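Local coordinates for FEZ-1 protein (Fluoribacter gormanii, PDB 5WCK) that probably hydrolyses beta-lactam antibiotics, as a monomeric zinc-dependent metallo-beta-lactamase of subclass B3, at residues F8-I13 with K55-K60; L17-T22 with F219-K224; I187-P190 with E194-K197; V226-S229 with N234-V237. The protein carries 2 engineered substitutions. All blocks are in the same frame, centred on the assembly; numbering follows the deposited sequence. Where two conformers were deposited one is given.

How the interactions relate
Three of the four contacts gather round the N-terminal edge of one sheet. Interaction 1 closes a loop of 41 residues, bringing the approach to strand 11-14 against the end of helix 47-56. Interaction 2 spans 196 residues, from strand 17-19 to helix 221-229; along the chain it crosses interaction 1, and they meet where Phe11 and Tyr19 pair on neighbouring strands 11-14 and 17-19. Nested within its loop is interaction 3, a short closure at the start of helix 192-204; the centres of interactions 2 and 3 lie about 31 Å apart. Interaction 4 follows in series, folding the chain after helix 221-229 back onto it, where Phe236 touches Phe11, Phe219 and Leu221.

Interaction 1: F8-I13 with K55-K60; sequences FPPFRI and KKLGFK. With SO4 (sulfate ion), chain E.
A Schellman motif ends helix 47-56, and Pro10 packs against this helix end through Lys56 and Leu57, just before the chain enters the edge strand 11-14. Gly58 leaves helical geometry with a positive phi of 94°, and its N donates to Lys55 O at 2.9 Å. The turn sets Leu57 facing the incoming chain. CG of Leu57 meets CB of Pro10 at 3.8 Å, with its CD1 methyl close to the same carbon, while its CD2 methyl slips alongside the backbone and comes within 4.0 Å of Phe11 N. On the next corner of the proline, CG rests on CG of Lys56 at 3.9 Å. Here the lysine chain lies at about a right angle to the proline; a bend at chi2 (63°) then carries its amino end away, so that the aliphatic root does the touching. Lys55 faces elsewhere, toward a sulfate ion that probably comes from the crystallisation liquor. Bends at chi3 and chi4 fold its chain round, and NZ donates to O3 of the sulfate at 3.0 Å and weakly to O1; the backbone N atoms of Phe61 and Ser62 bind the same ion. Behind the contact, Leu57 also touches Tyr18 and Val20, and Phe11 turns inward to Leu221 and Leu228 of helix 221-229. No hydrogen bond links the two segments, so the helix end and the strand approach are joined by apolar carbon contacts, with the lysine charges directed outward from the seam.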
loop_
_atom_site.group_PDB
_atom_site.type_symbol
_atom_site.label_atom_id
_atom_site.label_comp_id
_atom_site.label_asym_id
_atom_site.label_seq_id
_atom_site.Cartn_x
_atom_site.Cartn_y
_atom_site.Cartn_z
ATOM N N PHE A 8 -0.047 -15.304 -7.249
ATOM C CA PHE A 8 -0.309 -15.785 -5.920
ATOM C C PHE A 8 -1.791 -16.091 -5.834
ATOM O O PHE A 8 -2.593 -15.360 -6.397
ATOM C CB PHE A 8 0.086 -14.752 -4.854
ATOM C CG PHE A 8 0.236 -15.329 -3.473
ATOM C CD1 PHE A 8 1.440 -15.888 -3.061
ATOM C CD2 PHE A 8 -0.838 -15.415 -2.604
ATOM C CE1 PHE A 8 1.567 -16.466 -1.813
ATOM C CE2 PHE A 8 -0.714 -16.015 -1.364
ATOM C CZ PHE A 8 0.498 -16.513 -0.952
ATOM N N PRO A 9 -2.213 -17.174 -5.166
ATOM C CA PRO A 9 -3.642 -17.485 -5.091
ATOM C C PRO A 9 -4.388 -16.432 -4.296
ATOM O O PRO A 9 -3.966 -16.080 -3.190
ATOM C CB PRO A 9 -3.719 -18.826 -4.347
ATOM C CG PRO A 9 -2.371 -19.000 -3.703
ATOM C CD PRO A 9 -1.385 -18.188 -4.502
ATOM N N PRO A 10 -5.512 -15.893 -4.815
ATOM C CA PRO A 10 -6.275 -14.900 -4.064
ATOM C C PRO A 10 -7.033 -15.571 -2.913
ATOM O O PRO A 10 -7.347 -16.778 -2.980
ATOM C CB PRO A 10 -7.203 -14.315 -5.133
ATOM C CG PRO A 10 -7.452 -15.485 -6.082
ATOM C CD PRO A 10 -6.119 -16.208 -6.121
ATOM N N PHE A 11 -7.345 -14.813 -1.858
ATOM C CA PHE A 11 -7.990 -15.375 -0.693
ATOM C C PHE A 11 -8.631 -14.260 0.131
ATOM O O PHE A 11 -8.279 -13.093 -0.045
ATOM C CB PHE A 11 -7.019 -16.198 0.165
ATOM C CG PHE A 11 -5.878 -15.413 0.754
ATOM C CD1 PHE A 11 -4.741 -15.171 0.003
ATOM C CD2 PHE A 11 -5.958 -14.913 2.043
ATOM C CE1 PHE A 11 -3.697 -14.444 0.549
ATOM C CE2 PHE A 11 -4.920 -14.180 2.582
ATOM C CZ PHE A 11 -3.801 -13.946 1.827
ATOM N N ARG A 12 -9.569 -14.646 0.986
ATOM C CA ARG A 12 -10.153 -13.742 1.956
ATOM C C ARG A 12 -9.228 -13.617 3.171
ATOM O O ARG A 12 -8.894 -14.610 3.824
ATOM C CB ARG A 12 -11.548 -14.223 2.362
ATOM C CG ARG A 12 -12.355 -13.198 3.134
ATOM C CD ARG A 12 -13.835 -13.536 3.149
ATOM N NE ARG A 12 -14.041 -14.668 4.025
ATOM C CZ ARG A 12 -14.150 -14.578 5.342
ATOM N NH1 ARG A 12 -14.152 -13.388 5.919
ATOM N NH2 ARG A 12 -14.263 -15.671 6.084
ATOM N N ILE A 13 -8.859 -12.374 3.518
ATOM C CA ILE A 13 -8.013 -12.108 4.676
ATOM C C ILE A 13 -8.873 -12.129 5.945
ATOM O O ILE A 13 -8.610 -12.844 6.882
ATOM C CB ILE A 13 -7.260 -10.774 4.517
ATOM C CG1 ILE A 13 -6.303 -10.790 3.320
ATOM C CG2 ILE A 13 -6.544 -10.410 5.818
ATOM C CD1 ILE A 13 -5.803 -9.429 2.842
ATOM N N LYS A 55 -11.659 -12.255 -10.435
ATOM C CA LYS A 55 -12.669 -13.134 -11.059
ATOM C C LYS A 55 -12.619 -14.539 -10.445
ATOM O O LYS A 55 -13.672 -15.180 -10.278
ATOM C CB LYS A 55 -12.500 -13.084 -12.577
ATOM C CG LYS A 55 -12.851 -11.729 -13.176
ATOM C CD LYS A 55 -12.547 -11.560 -14.651
ATOM C CE LYS A 55 -13.252 -12.554 -15.551
ATOM N NZ LYS A 55 -14.725 -12.441 -15.441
ATOM N N LYS A 56 -11.421 -15.006 -10.059
ATOM C CA LYS A 56 -11.255 -16.289 -9.403
ATOM C C LYS A 56 -12.030 -16.348 -8.081
ATOM O O LYS A 56 -12.567 -17.394 -7.700
ATOM C CB LYS A 56 -9.771 -16.575 -9.157
ATOM C CG LYS A 56 -9.484 -17.869 -8.413
ATOM C CD LYS A 56 -9.913 -19.112 -9.159
ATOM C CE LYS A 56 -9.480 -20.366 -8.425
ATOM N NZ LYS A 56 -9.882 -21.604 -9.134
ATOM N N LEU A 57 -12.091 -15.216 -7.369
ATOM C CA LEU A 57 -12.837 -15.114 -6.129
ATOM C C LEU A 57 -14.345 -15.043 -6.382
ATOM O O LEU A 57 -15.093 -15.055 -5.417
ATOM C CB LEU A 57 -12.392 -13.872 -5.343
ATOM C CG LEU A 57 -10.982 -13.918 -4.768
ATOM C CD1 LEU A 57 -10.582 -12.539 -4.259
ATOM C CD2 LEU A 57 -10.859 -14.959 -3.664
ATOM N N GLY A 58 -14.758 -14.910 -7.646
ATOM C CA GLY A 58 -16.182 -14.855 -7.997
ATOM C C GLY A 58 -16.736 -13.450 -8.105
ATOM O O GLY A 58 -17.941 -13.282 -8.210
ATOM N N PHE A 59 -15.859 -12.439 -8.101
ATOM C CA PHE A 59 -16.246 -11.057 -8.219
ATOM C C PHE A 59 -16.054 -10.578 -9.662
ATOM O O PHE A 59 -15.460 -11.270 -10.502
ATOM C CB PHE A 59 -15.462 -10.231 -7.194
ATOM C CG PHE A 59 -15.642 -10.715 -5.782
ATOM C CD1 PHE A 59 -16.903 -10.807 -5.221
ATOM C CD2 PHE A 59 -14.559 -11.130 -5.016
ATOM C CE1 PHE A 59 -17.077 -11.265 -3.929
ATOM C CE2 PHE A 59 -14.735 -11.617 -3.732
ATOM C CZ PHE A 59 -15.998 -11.691 -3.186
ATOM N N LYS A 60 -16.584 -9.397 -9.957
ATOM C CA LYS A 60 -16.520 -8.830 -11.281
ATOM C C LYS A 60 -15.487 -7.711 -11.304
ATOM O O LYS A 60 -15.534 -6.797 -10.486
ATOM C CB LYS A 60 -17.873 -8.274 -11.732
ATOM C CG LYS A 60 -18.991 -9.292 -11.907
ATOM C CD LYS A 60 -20.241 -8.700 -12.522
ATOM C CE LYS A 60 -21.362 -9.714 -12.624
ATOM N NZ LYS A 60 -22.625 -9.082 -13.067
HETATM S S SO4 E . -15.781 -9.025 -15.508
HETATM O O1 SO4 E . -14.932 -9.494 -16.636
HETATM O O2 SO4 E . -17.200 -9.384 -15.765
HETATM O O3 SO4 E . -15.398 -9.717 -14.292
HETATM O O4 SO4 E . -15.717 -7.563 -15.439
#

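Interaction 2: L17-T22 with F219-K224; sequences LYYVGT and FDLKNK
Tyr19 points from the first sheet of the metallo-beta-lactamase alpha-beta/beta-alpha sandwich toward the second, and meets Leu221 and Phe219 where the chain after strand 210-213 turns into helix 221-229. Along the segment from Leu17, which lies against Tyr28 and Ile30 of the adjacent strand and reaches Leu212 of the second sheet, and Tyr18, whose ring meets Phe59 edge to face, Tyr19 is the residue turned toward the helix. Its CG lies anti to the backbone N (chi1 -170°), which sends the ring out from the strand, and Leu221 reaches in from the helix to meet it. The two leucine methyls divide the work. CD1 sits over the centre of the ring, 4.3 Å from the centroid and almost exactly on the ring normal, a CH-pi contact; CD2 lies by the phenol end, 3.6 Å from Tyr19 OH. Phe219 offers the edge of its ring, with CZ 4.5 Å from Tyr19 CE1, and its side chain lies about 6 Å from that of the zinc ligand His215. Farther on, Gly21 folds back so that its N lies 3.4 Å above the other face of the Tyr19 ring, nearer the rim. Thr22 completes the walk: its OG1 is engaged by Leu25 O and Asp24 N, and its O is approached by Leu221 CD2. That carbonyl also fixes the phenol, because Tyr19 OH donates to Thr22 O at 2.6 Å, in the carbonyl plane and on a lone pair, with a C=O...donor angle of 143°.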
loop_
_atom_site.group_PDB
_atom_site.type_symbol
_atom_site.label_atom_id
_atom_site.label_comp_id
_atom_site.label_asym_id
_atom_site.label_seq_id
_atom_site.Cartn_x
_atom_site.Cartn_y
_atom_site.Cartn_z
ATOM N N LEU A 17 -12.360 -8.099 3.263
ATOM C CA LEU A 17 -11.061 -7.732 2.711
ATOM C C LEU A 17 -10.379 -8.985 2.162
ATOM O O LEU A 17 -10.218 -9.982 2.894
ATOM C CB LEU A 17 -10.206 -7.082 3.806
ATOM C CG LEU A 17 -8.750 -6.793 3.437
ATOM C CD1 LEU A 17 -8.640 -5.713 2.399
ATOM C CD2 LEU A 17 -7.964 -6.400 4.675
ATOM N N TYR A 18 -9.996 -8.908 0.886
ATOM C CA TYR A 18 -9.404 -10.001 0.130
ATOM C C TYR A 18 -8.028 -9.584 -0.390
ATOM O O TYR A 18 -7.770 -8.405 -0.693
ATOM C CB TYR A 18 -10.273 -10.376 -1.075
ATOM C CG TYR A 18 -11.651 -10.854 -0.708
ATOM C CD1 TYR A 18 -12.651 -9.972 -0.334
ATOM C CD2 TYR A 18 -11.955 -12.211 -0.703
ATOM C CE1 TYR A 18 -13.904 -10.422 0.034
ATOM C CE2 TYR A 18 -13.222 -12.668 -0.364
ATOM C CZ TYR A 18 -14.202 -11.771 0.002
ATOM O OH TYR A 18 -15.463 -12.190 0.372
ATOM N N TYR A 19 -7.151 -10.580 -0.514
ATOM C CA TYR A 19 -5.869 -10.436 -1.164
ATOM C C TYR A 19 -6.019 -10.798 -2.647
ATOM O O TYR A 19 -6.483 -11.916 -2.952
ATOM C CB TYR A 19 -4.832 -11.373 -0.527
ATOM C CG TYR A 19 -3.437 -11.075 -1.009
ATOM C CD1 TYR A 19 -2.772 -9.953 -0.543
ATOM C CD2 TYR A 19 -2.789 -11.854 -1.956
ATOM C CE1 TYR A 19 -1.508 -9.623 -0.990
ATOM C CE2 TYR A 19 -1.526 -11.521 -2.431
ATOM C CZ TYR A 19 -0.875 -10.410 -1.933
ATOM O OH TYR A 19 0.352 -10.035 -2.383
ATOM N N VAL A 20 -5.618 -9.891 -3.537
ATOM C CA VAL A 20 -5.660 -10.132 -4.985
ATOM C C VAL A 20 -4.327 -9.761 -5.633
ATOM O O VAL A 20 -4.278 -9.444 -6.815
ATOM C CB VAL A 20 -6.832 -9.393 -5.650
ATOM C CG1 VAL A 20 -8.163 -9.994 -5.221
ATOM C CG2 VAL A 20 -6.822 -7.883 -5.392
ATOM N N GLY A 21 -3.247 -9.802 -4.842
ATOM C CA GLY A 21 -1.945 -9.451 -5.343
ATOM C C GLY A 21 -1.105 -10.645 -5.763
ATOM O O GLY A 21 -1.608 -11.731 -6.063
ATOM N N THR A 22 0.198 -10.391 -5.808
ATOM C CA THR A 22 1.205 -11.296 -6.308
ATOM C C THR A 22 2.004 -11.869 -5.129
ATOM O O THR A 22 1.681 -11.682 -3.966
ATOM C CB THR A 22 2.112 -10.561 -7.301
ATOM O OG1 THR A 22 2.970 -9.692 -6.536
ATOM C CG2 THR A 22 1.368 -9.788 -8.370
ATOM N N PHE A 219 5.001 -8.560 5.786
ATOM C CA PHE A 219 4.073 -9.112 6.764
ATOM C C PHE A 219 4.013 -10.642 6.685
ATOM O O PHE A 219 3.142 -11.221 7.282
ATOM C CB PHE A 219 2.687 -8.484 6.628
ATOM C CG PHE A 219 1.969 -8.722 5.322
ATOM C CD1 PHE A 219 2.208 -7.898 4.226
ATOM C CD2 PHE A 219 1.063 -9.754 5.178
ATOM C CE1 PHE A 219 1.515 -8.083 3.034
ATOM C CE2 PHE A 219 0.391 -9.953 3.975
ATOM C CZ PHE A 219 0.631 -9.127 2.900
ATOM N N ASP A 220 4.964 -11.280 5.992
ATOM C CA ASP A 220 5.080 -12.769 6.018
ATOM C C ASP A 220 3.879 -13.413 5.316
ATOM O O ASP A 220 3.353 -14.409 5.799
ATOM C CB ASP A 220 5.285 -13.307 7.438
ATOM C CG ASP A 220 5.912 -14.694 7.510
ATOM O OD1 ASP A 220 6.506 -15.120 6.504
ATOM O OD2 ASP A 220 5.794 -15.326 8.589
ATOM N N LEU A 221 3.471 -12.869 4.171
ATOM C CA LEU A 221 2.316 -13.379 3.396
ATOM C C LEU A 221 2.432 -14.890 3.182
ATOM O O LEU A 221 1.469 -15.615 3.406
ATOM C CB LEU A 221 2.215 -12.679 2.037
ATOM C CG LEU A 221 1.216 -13.308 1.053
ATOM C CD1 LEU A 221 -0.208 -13.074 1.514
ATOM C CD2 LEU A 221 1.419 -12.793 -0.364
ATOM N N LYS A 222 3.580 -15.331 2.667
ATOM C CA LYS A 222 3.676 -16.742 2.239
ATOM C C LYS A 222 3.447 -17.712 3.401
ATOM O O LYS A 222 2.630 -18.633 3.284
ATOM C CB LYS A 222 5.026 -17.038 1.580
ATOM C CG LYS A 222 5.273 -16.302 0.276
ATOM C CD LYS A 222 6.698 -16.489 -0.167
ATOM C CE LYS A 222 7.032 -15.858 -1.489
ATOM N NZ LYS A 222 8.477 -15.992 -1.755
ATOM N N ASN A 223 4.167 -17.539 4.518
ATOM C CA ASN A 223 4.048 -18.462 5.652
ATOM C C ASN A 223 2.651 -18.358 6.273
ATOM O O ASN A 223 2.088 -19.352 6.679
ATOM C CB ASN A 223 5.159 -18.277 6.684
ATOM C CG ASN A 223 6.511 -18.680 6.131
ATOM O OD1 ASN A 223 6.710 -19.824 5.696
ATOM N ND2 ASN A 223 7.459 -17.751 6.114
ATOM N N LYS A 224 2.081 -17.151 6.325
ATOM C CA LYS A 224 0.759 -16.995 6.891
ATOM C C LYS A 224 -0.298 -17.660 5.998
ATOM O O LYS A 224 -1.242 -18.218 6.495
ATOM C CB LYS A 224 0.458 -15.520 7.122
ATOM C CG LYS A 224 1.196 -14.953 8.329
ATOM C CD LYS A 224 1.004 -13.468 8.497
ATOM C CE LYS A 224 1.734 -12.924 9.707
ATOM N NZ LYS A 224 1.765 -11.446 9.719
#

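Interaction 3: I187-P190 with E194-K197; sequences ITYP and EDYK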
loop_
_atom_site.group_PDB
_atom_site.type_symbol
_atom_site.label_atom_id
_atom_site.label_comp_id
_atom_site.label_asym_id
_atom_site.label_seq_id
_atom_site.Cartn_x
_atom_site.Cartn_y
_atom_site.Cartn_z
ATOM N N ILE A 187 17.991 18.200 -0.876
ATOM C CA ILE A 187 17.779 19.419 -1.675
ATOM C C ILE A 187 16.343 19.542 -2.184
ATOM O O ILE A 187 15.816 20.672 -2.240
ATOM C CB ILE A 187 18.794 19.431 -2.833
ATOM C CG1 ILE A 187 20.238 19.491 -2.333
ATOM C CG2 ILE A 187 18.480 20.520 -3.859
ATOM C CD1 ILE A 187 20.629 20.787 -1.650
ATOM N N THR A 188 15.712 18.418 -2.571
ATOM C CA THR A 188 14.383 18.475 -3.180
ATOM C C THR A 188 13.263 18.287 -2.144
ATOM O O THR A 188 12.143 18.742 -2.346
ATOM C CB THR A 188 14.266 17.445 -4.305
ATOM O OG1 THR A 188 14.494 16.151 -3.736
ATOM C CG2 THR A 188 15.253 17.706 -5.428
ATOM N N TYR A 189 13.570 17.568 -1.058
ATOM C CA TYR A 189 12.589 17.168 -0.027
ATOM C C TYR A 189 13.196 17.413 1.343
ATOM O O TYR A 189 13.561 16.488 2.056
ATOM C CB TYR A 189 12.225 15.705 -0.276
ATOM C CG TYR A 189 11.166 15.046 0.582
ATOM C CD1 TYR A 189 10.323 15.739 1.441
ATOM C CD2 TYR A 189 11.021 13.668 0.505
ATOM C CE1 TYR A 189 9.373 15.082 2.215
ATOM C CE2 TYR A 189 10.052 13.002 1.234
ATOM C CZ TYR A 189 9.259 13.699 2.130
ATOM O OH TYR A 189 8.306 13.021 2.847
ATOM N N PRO A 190 13.366 18.685 1.759
ATOM C CA PRO A 190 14.085 18.974 2.991
ATOM C C PRO A 190 13.506 18.335 4.257
ATOM O O PRO A 190 14.267 18.036 5.192
ATOM C CB PRO A 190 14.009 20.505 3.102
ATOM C CG PRO A 190 13.803 20.964 1.674
ATOM C CD PRO A 190 13.001 19.890 0.992
ATOM N N GLU A 194 12.186 14.575 8.959
ATOM C CA GLU A 194 11.109 14.957 9.877
ATOM C C GLU A 194 9.855 14.128 9.574
ATOM O O GLU A 194 9.117 13.723 10.490
ATOM C CB GLU A 194 10.832 16.453 9.758
ATOM C CG GLU A 194 12.029 17.307 10.152
ATOM C CD GLU A 194 11.806 18.789 9.894
ATOM O OE1 GLU A 194 10.729 19.283 10.286
ATOM O OE2 GLU A 194 12.689 19.439 9.281
ATOM N N ASP A 195 9.623 13.870 8.284
ATOM C CA ASP A 195 8.473 13.101 7.819
ATOM C C ASP A 195 8.562 11.639 8.289
ATOM O O ASP A 195 7.580 11.103 8.822
ATOM C CB ASP A 195 8.321 13.229 6.299
ATOM C CG ASP A 195 7.543 14.469 5.872
ATOM O OD1 ASP A 195 7.204 15.325 6.741
ATOM O OD2 ASP A 195 7.271 14.583 4.661
ATOM N N TYR A 196 9.715 10.998 8.097
ATOM C CA TYR A 196 9.910 9.624 8.601
ATOM C C TYR A 196 9.668 9.589 10.117
ATOM O O TYR A 196 9.051 8.629 10.630
ATOM C CB TYR A 196 11.319 9.106 8.294
ATOM C CG TYR A 196 11.522 8.493 6.930
ATOM C CD1 TYR A 196 11.140 7.188 6.672
ATOM C CD2 TYR A 196 12.193 9.167 5.922
ATOM C CE1 TYR A 196 11.378 6.578 5.446
ATOM C CE2 TYR A 196 12.394 8.596 4.671
ATOM C CZ TYR A 196 12.011 7.281 4.441
ATOM O OH TYR A 196 12.250 6.678 3.229
ATOM N N LYS A 197 10.173 10.594 10.831
ATOM C CA LYS A 197 10.022 10.612 12.303
ATOM C C LYS A 197 8.550 10.711 12.691
ATOM O O LYS A 197 8.089 10.033 13.610
ATOM C CB LYS A 197 10.873 11.730 12.910
ATOM C CG LYS A 197 12.363 11.476 12.768
ATOM C CD LYS A 197 13.239 12.660 13.125
ATOM C CE LYS A 197 14.679 12.475 12.701
ATOM N NZ LYS A 197 15.484 13.669 13.083
HETATM O O HOH W 1 14.071 16.467 7.494
#
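With chi1 of -176°, Tyr189 swings its ring away from its own backbone N and on toward helix 192-204, while chi1 of -85° sets the carboxylate of Asp195 beside the aspartate's own N and facing the phenol. The two side chains then meet through a short hydrogen bond, in which Tyr189 OH donates to Asp195 OD2 at 2.6 Å. The acceptor lies at the edge of the ring and in its plane, 3.3 Å from Tyr189 CE1, whereas the carboxylate plane is turned 66° from that of the ring. OD2 accepts the bond on its anti lone pair, the one away from OD1. A second, indirect link runs beside it. One water donates to Pro190 O at 2.8 Å and accepts from Glu194 N at 3.0 Å, bridging an amide of the first turn to the carbonyl four residues earlier in place of a direct helical bond. The nearby helix N terminus would tend to favour the charged form of Asp195. Phe109 meets the Tyr189 ring edge to face, and Pro147 touches both Tyr189 and Asp195. Together the bond and the water bridge fasten a loop to the first turn of the helix that follows it, on the outskirts of the dinuclear zinc site: the Tyr189 side chain lies about 8 Å from that of the zinc ligand His149.

Interaction 4: V226-S229 with N234-V237; sequences VLLS and NPFV. Engineered in segment 226-229: Ser229 (natural residue Gln).
Pro235 presses into the last turn of helix 221-229 from a type I beta turn, Asn234 to Val237, that folds the chain back on the helix. CB of the proline meets CB of Leu227 at 3.8 Å, where the leucine chain and the ring run past one another, pointing opposite ways. Its CG reaches the helix backbone, 3.6 Å from Leu228 N, and lies 3.9 Å from Leu228 CB; the Leu228 side chain stands roughly square to the ring. Farther along the leucine, CD2 approaches the edge of the Phe236 ring at CE2, 4.2 Å away. In the next shell Phe11 packs on Phe236, joining the turn to the edge strand 11-14, while Lys224 and Leu221 touch Phe236 from the helix. Asn234 ties the turn in place from several sides. Its ND2 donates to Ile13 O and to Asp162 OD2, tethering the turn to both sheets, and Val237 N closes the turn on Asn234 O at 3.2 Å. The other end of the amide forms an Asx turn, in which Phe236 N donates to Asn234 OD1 at 3.0 Å. That donor sits tilted 34° from the plane of the Asn234 side-chain carbonyl.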
loop_
_atom_site.group_PDB
_atom_site.type_symbol
_atom_site.label_atom_id
_atom_site.label_comp_id
_atom_site.label_asym_id
_atom_site.label_seq_id
_atom_site.Cartn_x
_atom_site.Cartn_y
_atom_site.Cartn_z
ATOM N N VAL A 226 0.147 -20.257 4.086
ATOM C CA VAL A 226 0.272 -21.676 4.376
ATOM C C VAL A 226 -0.511 -22.026 5.646
ATOM O O VAL A 226 -1.232 -23.028 5.657
ATOM C CB VAL A 226 1.741 -22.106 4.467
ATOM C CG1 VAL A 226 1.872 -23.519 5.027
ATOM C CG2 VAL A 226 2.414 -22.009 3.112
ATOM N N LEU A 227 -0.392 -21.222 6.717
ATOM C CA LEU A 227 -1.151 -21.484 7.953
ATOM C C LEU A 227 -2.659 -21.399 7.678
ATOM O O LEU A 227 -3.438 -22.150 8.250
ATOM C CB LEU A 227 -0.738 -20.494 9.044
ATOM C CG LEU A 227 0.683 -20.655 9.579
ATOM C CD1 LEU A 227 0.994 -19.561 10.580
ATOM C CD2 LEU A 227 0.905 -22.010 10.224
ATOM N N LEU A 228 -3.078 -20.424 6.869
ATOM C CA LEU A 228 -4.491 -20.262 6.569
ATOM C C LEU A 228 -5.022 -21.482 5.810
ATOM O O LEU A 228 -6.129 -21.966 6.131
ATOM C CB LEU A 228 -4.680 -19.001 5.737
ATOM C CG LEU A 228 -6.132 -18.717 5.366
ATOM C CD1 LEU A 228 -6.944 -18.372 6.605
ATOM C CD2 LEU A 228 -6.185 -17.615 4.335
ATOM N N SER A 229 -4.257 -21.971 4.825
ATOM C CA SER A 229 -4.650 -23.163 4.046
ATOM C C SER A 229 -4.771 -24.376 4.978
ATOM O O SER A 229 -5.635 -25.249 4.745
ATOM C CB SER A 229 -3.693 -23.444 2.920
ATOM O OG SER A 229 -3.758 -22.420 1.940
ATOM N N ASN A 234 -7.168 -17.189 12.294
ATOM C CA ASN A 234 -6.650 -16.182 11.374
ATOM C C ASN A 234 -5.191 -15.850 11.616
ATOM O O ASN A 234 -4.922 -15.129 12.480
ATOM C CB ASN A 234 -7.600 -15.004 11.343
ATOM C CG ASN A 234 -7.428 -14.318 10.023
ATOM O OD1 ASN A 234 -6.380 -14.446 9.432
ATOM N ND2 ASN A 234 -8.451 -13.617 9.591
ATOM N N PRO A 235 -4.277 -16.432 10.832
ATOM C CA PRO A 235 -2.870 -16.089 10.980
ATOM C C PRO A 235 -2.506 -14.655 10.556
ATOM O O PRO A 235 -1.407 -14.202 10.900
ATOM C CB PRO A 235 -2.139 -17.075 10.063
ATOM C CG PRO A 235 -3.186 -17.517 9.073
ATOM C CD PRO A 235 -4.498 -17.473 9.820
ATOM N N PHE A 236 -3.445 -13.956 9.895
ATOM C CA PHE A 236 -3.200 -12.571 9.509
ATOM C C PHE A 236 -3.510 -11.646 10.692
ATOM O O PHE A 236 -3.165 -10.487 10.641
ATOM C CB PHE A 236 -3.955 -12.208 8.233
ATOM C CG PHE A 236 -3.367 -12.916 7.040
ATOM C CD1 PHE A 236 -2.243 -12.420 6.414
ATOM C CD2 PHE A 236 -3.851 -14.155 6.646
ATOM C CE1 PHE A 236 -1.637 -13.111 5.373
ATOM C CE2 PHE A 236 -3.260 -14.838 5.598
ATOM C CZ PHE A 236 -2.147 -14.327 4.977
ATOM N N VAL A 237 -4.126 -12.163 11.754
ATOM C CA VAL A 237 -4.199 -11.430 13.042
ATOM C C VAL A 237 -2.845 -11.608 13.716
ATOM O O VAL A 237 -2.514 -12.692 14.206
ATOM C CB VAL A 237 -5.367 -11.911 13.934
ATOM C CG1 VAL A 237 -5.361 -11.225 15.300
ATOM C CG2 VAL A 237 -6.692 -11.726 13.246
#